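Local structure of DNA polymerase III, beta chain (Streptococcus pneumoniae, 2AWA) at residues 272-283 with 353-363. The protein probably forms a ring-shaped head-to-tail homodimer around DNA that tethers DNA polymerases and other proteins to it, making replication processive. Numbering follows the deposited sequence.
Sequences FNTTITFNVVNL and LNSEKVTISFI
Phe272 lays one ring face on Ser361, whose CB sits over the ring centre 3.7 Å from the centroid, a CH-pi contact; Phe362 O lies at the edge of the same ring, in its plane. Next door, the Asn273 amide turns to Ile363, where ND2 donates to Ile363 O at 2.7 Å, meeting a lone pair in the carbonyl plane. With Asn273 N bonded to Phe362 O and Thr274 O taking Phe362 N, two residues are set against one: a classic beta bulge. Past it, strands 274-279 and 357-362 pair antiparallel.

On the face carrying Thr277 and Thr359, their OG1 atoms share a hydrogen bond of 3.1 Å; both hydroxyls lie anti to their own carbonyl carbons (chi1 -56° and -66°), which brings them together across a non-hydrogen-bonded pair. On the face carrying Ile276, Phe278, Val358, Ile360 and Phe362, all buried, Ile276 CD1 meets Phe362 CE2 obliquely at 3.9 Å. The Phe278 ring is sandwiched between Ile276 CG2 and Leu283 CD2 on opposite faces, both offset toward its rim, while Ile360 CD1 approaches Phe278 CD2 to 3.8 Å and meets Leu283 CD2 tip to tip. Leu350 of helix 343-351 packs on Leu283, Val280 and Val358.

Where the strand gives way to helix, Val280 N donates almost straight to Glu356 O at 3.0 Å, and a water bridges that same oxygen to Val281 N. Asn279 OD1 accepts from Asn282 N, making Asn279 the N-cap of helix 280-294. This strand-to-helix unit, its helix lying back against the sheet, belongs to the processivity fold of the beta subunit family, here in the C-terminal domain.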
loop_
_atom_site.group_PDB
_atom_site.type_symbol
_atom_site.label_atom_id
_atom_site.label_comp_id
_atom_site.label_asym_id
_atom_site.label_seq_id
_atom_site.Cartn_x
_atom_site.Cartn_y
_atom_site.Cartn_z
ATOM N N PHE B 272 28.274 34.418 7.383
ATOM C CA PHE B 272 26.885 34.352 7.821
ATOM C C PHE B 272 26.585 35.357 8.914
ATOM O O PHE B 272 27.468 35.748 9.658
ATOM C CB PHE B 272 26.577 32.940 8.300
ATOM C CG PHE B 272 26.705 31.925 7.228
ATOM C CD1 PHE B 272 25.780 31.879 6.198
ATOM C CD2 PHE B 272 27.769 31.038 7.212
ATOM C CE1 PHE B 272 25.900 30.953 5.172
ATOM C CE2 PHE B 272 27.900 30.103 6.184
ATOM C CZ PHE B 272 26.964 30.062 5.165
ATOM N N ASN B 273 25.332 35.772 9.003
ATOM C CA ASN B 273 24.899 36.709 10.038
ATOM C C ASN B 273 24.168 36.014 11.165
ATOM O O ASN B 273 24.251 36.442 12.302
ATOM C CB ASN B 273 23.988 37.756 9.435
ATOM C CG ASN B 273 24.644 38.476 8.313
ATOM O OD1 ASN B 273 25.674 39.123 8.506
ATOM N ND2 ASN B 273 24.089 38.351 7.116
ATOM N N THR B 274 23.455 34.940 10.835
ATOM C CA THR B 274 22.654 34.195 11.787
ATOM C C THR B 274 22.955 32.714 11.636
ATOM O O THR B 274 23.081 32.224 10.518
ATOM C CB THR B 274 21.155 34.414 11.509
ATOM O OG1 THR B 274 20.827 35.783 11.730
ATOM C CG2 THR B 274 20.289 33.550 12.409
ATOM N N THR B 275 23.077 32.010 12.756
ATOM C CA THR B 275 23.030 30.553 12.746
ATOM C C THR B 275 22.024 30.048 13.800
ATOM O O THR B 275 21.732 30.746 14.777
ATOM C CB THR B 275 24.390 29.930 13.000
ATOM O OG1 THR B 275 24.696 30.020 14.392
ATOM C CG2 THR B 275 25.471 30.620 12.172
ATOM N N ILE B 276 21.477 28.857 13.576
ATOM C CA ILE B 276 20.615 28.200 14.543
ATOM C C ILE B 276 20.934 26.717 14.576
ATOM O O ILE B 276 21.148 26.101 13.536
ATOM C CB ILE B 276 19.140 28.343 14.191
ATOM C CG1 ILE B 276 18.769 29.815 14.079
ATOM C CG2 ILE B 276 18.304 27.704 15.278
ATOM C CD1 ILE B 276 17.401 30.068 13.520
ATOM N N THR B 277 20.950 26.130 15.765
ATOM C CA THR B 277 21.253 24.717 15.874
ATOM C C THR B 277 20.067 23.982 16.475
ATOM O O THR B 277 19.642 24.248 17.601
ATOM C CB THR B 277 22.562 24.479 16.635
ATOM O OG1 THR B 277 23.617 25.202 15.979
ATOM C CG2 THR B 277 22.918 23.014 16.613
ATOM N N PHE B 278 19.530 23.061 15.691
ATOM C CA PHE B 278 18.248 22.454 15.978
ATOM C C PHE B 278 18.397 20.981 16.214
ATOM O O PHE B 278 19.310 20.354 15.682
ATOM C CB PHE B 278 17.349 22.561 14.769
ATOM C CG PHE B 278 16.744 23.902 14.542
ATOM C CD1 PHE B 278 15.596 24.289 15.234
ATOM C CD2 PHE B 278 17.233 24.732 13.529
ATOM C CE1 PHE B 278 14.974 25.536 14.962
ATOM C CE2 PHE B 278 16.628 25.955 13.254
ATOM C CZ PHE B 278 15.507 26.364 13.982
ATOM N N ASN B 279 17.469 20.428 16.985
ATOM C CA ASN B 279 17.227 18.997 16.996
ATOM C C ASN B 279 16.518 18.621 15.673
ATOM O O ASN B 279 15.454 19.189 15.323
ATOM C CB ASN B 279 16.377 18.595 18.208
ATOM C CG ASN B 279 16.052 17.118 18.216
ATOM O OD1 ASN B 279 15.068 16.695 17.626
ATOM N ND2 ASN B 279 16.894 16.319 18.866
ATOM N N VAL B 280 17.109 17.664 14.954
ATOM C CA VAL B 280 16.707 17.358 13.585
ATOM C C VAL B 280 15.276 16.877 13.552
ATOM O O VAL B 280 14.452 17.386 12.776
ATOM C CB VAL B 280 17.640 16.287 12.952
ATOM C CG1 VAL B 280 17.086 15.759 11.626
ATOM C CG2 VAL B 280 19.024 16.863 12.743
ATOM N N VAL B 281 14.984 15.912 14.418
ATOM C CA VAL B 281 13.659 15.309 14.464
ATOM C C VAL B 281 12.608 16.343 14.810
ATOM O O VAL B 281 11.593 16.434 14.134
ATOM C CB VAL B 281 13.585 14.133 15.442
ATOM C CG1 VAL B 281 12.177 13.651 15.569
ATOM C CG2 VAL B 281 14.472 12.979 14.953
ATOM N N ASN B 282 12.854 17.130 15.851
ATOM C CA ASN B 282 11.883 18.129 16.299
ATOM C C ASN B 282 11.622 19.143 15.235
ATOM O O ASN B 282 10.498 19.537 15.042
ATOM C CB ASN B 282 12.363 18.857 17.550
ATOM C CG ASN B 282 12.342 17.984 18.767
ATOM O OD1 ASN B 282 11.876 16.833 18.719
ATOM N ND2 ASN B 282 12.859 18.514 19.882
ATOM N N LEU B 283 12.665 19.577 14.539
ATOM C CA LEU B 283 12.472 20.512 13.454
ATOM C C LEU B 283 11.653 19.856 12.338
ATOM O O LEU B 283 10.710 20.441 11.844
ATOM C CB LEU B 283 13.810 21.039 12.954
ATOM C CG LEU B 283 13.744 22.122 11.871
ATOM C CD1 LEU B 283 12.740 23.276 12.168
ATOM C CD2 LEU B 283 15.125 22.648 11.657
ATOM N N LEU B 353 19.746 13.738 6.776
ATOM C CA LEU B 353 20.786 13.725 7.797
ATOM C C LEU B 353 20.707 12.459 8.636
ATOM O O LEU B 353 19.609 11.930 8.857
ATOM C CB LEU B 353 20.676 14.941 8.711
ATOM C CG LEU B 353 20.695 16.298 8.004
ATOM C CD1 LEU B 353 20.094 17.351 8.916
ATOM C CD2 LEU B 353 22.092 16.674 7.576
ATOM N N ASN B 354 21.873 11.969 9.075
ATOM C CA ASN B 354 21.946 10.875 10.036
ATOM C C ASN B 354 22.281 11.359 11.463
ATOM O O ASN B 354 22.454 10.550 12.359
ATOM C CB ASN B 354 22.966 9.825 9.569
ATOM C CG ASN B 354 22.589 9.190 8.214
ATOM O OD1 ASN B 354 21.446 8.761 8.017
ATOM N ND2 ASN B 354 23.561 9.118 7.285
ATOM N N SER B 355 22.346 12.673 11.676
ATOM C CA SER B 355 22.764 13.231 12.965
ATOM C C SER B 355 21.614 13.698 13.839
ATOM O O SER B 355 20.534 14.035 13.352
ATOM C CB SER B 355 23.719 14.399 12.750
ATOM O OG SER B 355 23.075 15.477 12.123
ATOM N N GLU B 356 21.871 13.737 15.143
ATOM C CA GLU B 356 20.888 14.210 16.112
ATOM C C GLU B 356 20.555 15.685 15.908
ATOM O O GLU B 356 19.431 16.100 16.127
ATOM C CB GLU B 356 21.407 13.993 17.536
ATOM C CG GLU B 356 20.368 14.283 18.615
ATOM C CD GLU B 356 20.889 14.123 20.040
ATOM O OE1 GLU B 356 21.825 13.323 20.277
ATOM O OE2 GLU B 356 20.345 14.805 20.938
ATOM N N LYS B 357 21.535 16.474 15.490
ATOM C CA LYS B 357 21.390 17.916 15.459
ATOM C C LYS B 357 21.805 18.475 14.118
ATOM O O LYS B 357 22.528 17.824 13.368
ATOM C CB LYS B 357 22.208 18.570 16.579
ATOM C CG LYS B 357 21.408 18.895 17.836
ATOM C CD LYS B 357 22.307 19.325 19.022
ATOM C CE LYS B 357 22.511 18.188 20.038
ATOM N NZ LYS B 357 23.181 18.638 21.295
ATOM N N VAL B 358 21.295 19.669 13.812
ATOM C CA VAL B 358 21.553 20.325 12.534
ATOM C C VAL B 358 21.850 21.799 12.751
ATOM O O VAL B 358 21.128 22.498 13.463
ATOM C CB VAL B 358 20.372 20.162 11.536
ATOM C CG1 VAL B 358 19.081 20.805 12.061
ATOM C CG2 VAL B 358 20.729 20.740 10.166
ATOM N N THR B 359 22.935 22.265 12.149
ATOM C CA THR B 359 23.223 23.683 12.157
ATOM C C THR B 359 22.829 24.317 10.837
ATOM O O THR B 359 23.357 23.949 9.801
ATOM C CB THR B 359 24.675 23.927 12.426
ATOM O OG1 THR B 359 24.945 23.493 13.758
ATOM C CG2 THR B 359 24.996 25.402 12.309
ATOM N N ILE B 360 21.910 25.276 10.896
ATOM C CA ILE B 360 21.485 26.042 9.726
ATOM C C ILE B 360 22.021 27.464 9.802
ATOM O O ILE B 360 21.876 28.121 10.810
ATOM C CB ILE B 360 19.948 26.116 9.625
ATOM C CG1 ILE B 360 19.329 24.727 9.772
ATOM C CG2 ILE B 360 19.534 26.727 8.300
ATOM C CD1 ILE B 360 17.786 24.729 9.739
ATOM N N SER B 361 22.611 27.942 8.718
ATOM C CA SER B 361 23.263 29.240 8.705
ATOM C C SER B 361 22.687 30.111 7.604
ATOM O O SER B 361 22.469 29.640 6.487
ATOM C CB SER B 361 24.760 29.056 8.502
ATOM O OG SER B 361 25.262 28.121 9.426
ATOM N N PHE B 362 22.477 31.387 7.914
ATOM C CA PHE B 362 21.719 32.279 7.053
ATOM C C PHE B 362 22.502 33.532 6.728
ATOM O O PHE B 362 23.443 33.885 7.430
ATOM C CB PHE B 362 20.455 32.759 7.763
ATOM C CG PHE B 362 19.495 31.690 8.132
ATOM C CD1 PHE B 362 18.587 31.214 7.218
ATOM C CD2 PHE B 362 19.432 31.220 9.427
ATOM C CE1 PHE B 362 17.648 30.261 7.584
ATOM C CE2 PHE B 362 18.510 30.274 9.786
ATOM C CZ PHE B 362 17.620 29.792 8.861
ATOM N N ILE B 363 22.073 34.221 5.679
ATOM C CA ILE B 363 22.619 35.521 5.321
ATOM C C ILE B 363 21.559 36.610 5.417
ATOM O O ILE B 363 21.740 37.613 6.103
ATOM C CB ILE B 363 23.172 35.520 3.905
ATOM C CG1 ILE B 363 24.209 34.394 3.764
ATOM C CG2 ILE B 363 23.732 36.908 3.570
ATOM C CD1 ILE B 363 25.395 34.698 2.849
HETATM O O HOH W 1 17.176 14.472 15.908
#